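PDB 5TJJ: transcriptional regulator, IclR family from Alicyclobacillus acidocaldarius subsp. acidocaldarius, which probably binds DNA as a transcription factor, pairing an N-terminal helix-turn-helix domain with a C-terminal domain of the IclR family. Local coordinates for residues T158-R161 with V162-G166. Numbering follows the deposited sequence.
Sequences TWRR and VLREG
Arg161, in the last turn of helix 156-164, and Glu165, just past its end, form an i to i+4 salt bridge, with Arg161 NH1 3.1 Å from Glu165 OE1. Of the guanidinium nitrogens, Arg161 NH1 alone faces the carboxylate, and the two planes stand 48° apart, so the pair is not the flat, two-pronged kind. Arg161 reaches it with CG anti to the backbone N (chi1 -177°) and a bend at chi3; along the way its CG passes 3.2 Å from Glu165 OE2. Its other terminal nitrogen, NH2, makes a salt bridge with Asp114, so the group is held between two carboxylates, which probably limits its rotation. One face of the guanidinium lies over Val162, whose CG2 is 3.9 Å from Arg161 NH2.

Arg164 turns another way: bends at chi2 and chi3 carry one guanidinium face over Arg160 O, while NH2 pairs with Glu178. On the buried side, Leu163 CD1 rests 3.4 Å from Trp159 O, and the leucine side chain meets Tyr181 and Val182 of helix 178-191. Trp159 packs on Leu185 of that helix and donates its indole N-H to Leu151 O.

In the backbone, Val162 N donates to Thr158 O at 2.9 Å, almost straight. The last i to i+4 bond, Glu165 N to Arg161 O, is longer at 3.1 Å and more bent at 147°. Gly166 then leaves helical geometry with positive phi, its N bonded to Leu163 O. The arrangement is that of an amphipathic helix ending at glycine in the IclR C-terminal domain, its inner face against helix 178-191.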
ATOM      1  N   THR A 158      21.403 -23.692  -4.578  1.00 40.92           N
ATOM      2  CA  THR A 158      20.560 -23.649  -5.762  1.00 39.79           C
ATOM      3  C   THR A 158      21.411 -23.577  -7.037  1.00 39.58           C
ATOM      4  O   THR A 158      21.092 -24.226  -8.034  1.00 38.71           O
ATOM      5  CB  THR A 158      19.615 -22.431  -5.698  1.00 39.63           C
ATOM      6  OG1 THR A 158      18.861 -22.480  -4.481  1.00 40.06           O
ATOM      7  CG2 THR A 158      18.644 -22.404  -6.898  1.00 39.81           C
ATOM      8  N   TRP A 159      22.493 -22.798  -7.008  1.00 38.60           N
ATOM      9  CA  TRP A 159      23.351 -22.712  -8.180  1.00 39.23           C
ATOM     10  C   TRP A 159      23.826 -24.111  -8.528  1.00 39.91           C
ATOM     11  O   TRP A 159      23.778 -24.515  -9.680  1.00 41.21           O
ATOM     12  CB  TRP A 159      24.626 -21.880  -7.973  1.00 38.87           C
ATOM     13  CG  TRP A 159      24.498 -20.512  -7.604  1.00 37.72           C
ATOM     14  CD1 TRP A 159      23.353 -19.785  -7.478  1.00 36.81           C
ATOM     15  CD2 TRP A 159      25.582 -19.619  -7.344  1.00 38.42           C
ATOM     16  NE1 TRP A 159      23.650 -18.482  -7.134  1.00 36.46           N
ATOM     17  CE2 TRP A 159      25.013 -18.345  -7.054  1.00 38.08           C
ATOM     18  CE3 TRP A 159      26.973 -19.767  -7.314  1.00 39.22           C
ATOM     19  CZ2 TRP A 159      25.794 -17.223  -6.754  1.00 38.40           C
ATOM     20  CZ3 TRP A 159      27.755 -18.663  -6.988  1.00 40.55           C
ATOM     21  CH2 TRP A 159      27.158 -17.394  -6.725  1.00 39.94           C
ATOM     22  N   ARG A 160      24.310 -24.821  -7.520  1.00 40.56           N
ATOM     23  CA  ARG A 160      24.836 -26.154  -7.711  1.00 42.72           C
ATOM     24  C   ARG A 160      23.771 -27.136  -8.180  1.00 42.59           C
ATOM     25  O   ARG A 160      24.070 -27.964  -9.057  1.00 43.34           O
ATOM     26  CB  ARG A 160      25.546 -26.660  -6.464  1.00 45.08           C
ATOM     27  CG  ARG A 160      26.873 -25.974  -6.215  1.00 47.74           C
ATOM     28  CD  ARG A 160      27.687 -26.687  -5.155  1.00 50.27           C
ATOM     29  NE  ARG A 160      27.138 -26.428  -3.835  1.00 52.20           N
ATOM     30  CZ  ARG A 160      27.341 -25.323  -3.099  1.00 54.06           C
ATOM     31  NH1 ARG A 160      26.774 -25.233  -1.889  1.00 52.63           N
ATOM     32  NH2 ARG A 160      28.102 -24.304  -3.552  1.00 55.75           N
ATOM     33  N   ARG A 161      22.548 -27.031  -7.649  1.00 40.84           N
ATOM     34  CA  ARG A 161      21.457 -27.887  -8.109  1.00 42.17           C
ATOM     35  C   ARG A 161      21.170 -27.639  -9.588  1.00 42.88           C
ATOM     36  O   ARG A 161      21.114 -28.577 -10.381  1.00 44.04           O
ATOM     37  CB  ARG A 161      20.157 -27.712  -7.284  1.00 41.06           C
ATOM     38  CG  ARG A 161      19.026 -28.658  -7.720  1.00 41.39           C
ATOM     39  CD  ARG A 161      17.726 -28.465  -6.959  1.00 41.85           C
ATOM     40  NE  ARG A 161      17.206 -27.090  -7.057  1.00 41.65           N
ATOM     41  CZ  ARG A 161      16.655 -26.546  -8.150  1.00 41.18           C
ATOM     42  NH1 ARG A 161      16.573 -27.220  -9.300  1.00 41.59           N
ATOM     43  NH2 ARG A 161      16.222 -25.301  -8.099  1.00 40.92           N
ATOM     44  N   VAL A 162      20.984 -26.377  -9.953  1.00 43.78           N
ATOM     45  CA  VAL A 162      20.639 -26.018 -11.336  1.00 45.37           C
ATOM     46  C   VAL A 162      21.747 -26.431 -12.327  1.00 47.52           C
ATOM     47  O   VAL A 162      21.453 -26.977 -13.411  1.00 48.79           O
ATOM     48  CB  VAL A 162      20.306 -24.526 -11.441  1.00 45.59           C
ATOM     49  CG1 VAL A 162      20.162 -24.102 -12.892  1.00 47.48           C
ATOM     50  CG2 VAL A 162      19.013 -24.220 -10.676  1.00 45.19           C
ATOM     51  N   LEU A 163      22.999 -26.221 -11.922  1.00 47.89           N
ATOM     52  CA  LEU A 163      24.147 -26.655 -12.702  1.00 51.21           C
ATOM     53  C   LEU A 163      24.285 -28.165 -12.862  1.00 51.56           C
ATOM     54  O   LEU A 163      24.485 -28.625 -13.977  1.00 53.02           O
ATOM     55  CB  LEU A 163      25.463 -26.034 -12.191  1.00 54.14           C
ATOM     56  CG  LEU A 163      25.876 -24.743 -12.944  1.00 56.42           C
ATOM     57  CD1 LEU A 163      24.921 -23.574 -12.750  1.00 56.06           C
ATOM     58  CD2 LEU A 163      27.266 -24.308 -12.516  1.00 59.34           C
ATOM     59  N   ARG A 164      24.191 -28.927 -11.777  1.00 50.98           N
ATOM     60  CA  ARG A 164      24.186 -30.384 -11.872  1.00 52.63           C
ATOM     61  C   ARG A 164      23.099 -30.912 -12.838  1.00 52.72           C
ATOM     62  O   ARG A 164      23.318 -31.906 -13.514  1.00 54.45           O
ATOM     63  CB  ARG A 164      23.946 -31.035 -10.507  1.00 54.27           C
ATOM     64  CG  ARG A 164      25.047 -30.947  -9.445  1.00 56.94           C
ATOM     65  CD  ARG A 164      26.352 -31.672  -9.801  1.00 61.01           C
ATOM     66  NE  ARG A 164      27.233 -30.796 -10.578  1.00 63.03           N
ATOM     67  CZ  ARG A 164      27.901 -29.742 -10.094  1.00 63.75           C
ATOM     68  NH1 ARG A 164      27.837 -29.411  -8.787  1.00 63.51           N
ATOM     69  NH2 ARG A 164      28.631 -29.005 -10.930  1.00 65.12           N
ATOM     70  N   GLU A 165      21.936 -30.264 -12.879  1.00 52.03           N
ATOM     71  CA  GLU A 165      20.792 -30.696 -13.710  1.00 54.44           C
ATOM     72  C   GLU A 165      20.896 -30.318 -15.190  1.00 55.84           C
ATOM     73  O   GLU A 165      20.005 -30.651 -15.987  1.00 58.07           O
ATOM     74  CB  GLU A 165      19.474 -30.166 -13.126  1.00 54.73           C
ATOM     75  CG  GLU A 165      19.108 -30.788 -11.770  1.00 56.80           C
ATOM     76  CD  GLU A 165      17.953 -30.125 -11.028  1.00 57.27           C
ATOM     77  OE1 GLU A 165      17.410 -29.143 -11.563  1.00 58.64           O
ATOM     78  OE2 GLU A 165      17.587 -30.581  -9.896  1.00 62.27           O
ATOM     79  N   GLY A 166      21.966 -29.616 -15.563  1.00 56.15           N
ATOM     80  CA  GLY A 166      22.285 -29.412 -16.969  1.00 58.39           C
ATOM     81  C   GLY A 166      21.740 -28.103 -17.513  1.00 57.64           C
ATOM     82  O   GLY A 166      20.516 -27.851 -17.501  1.00 55.76           O
TER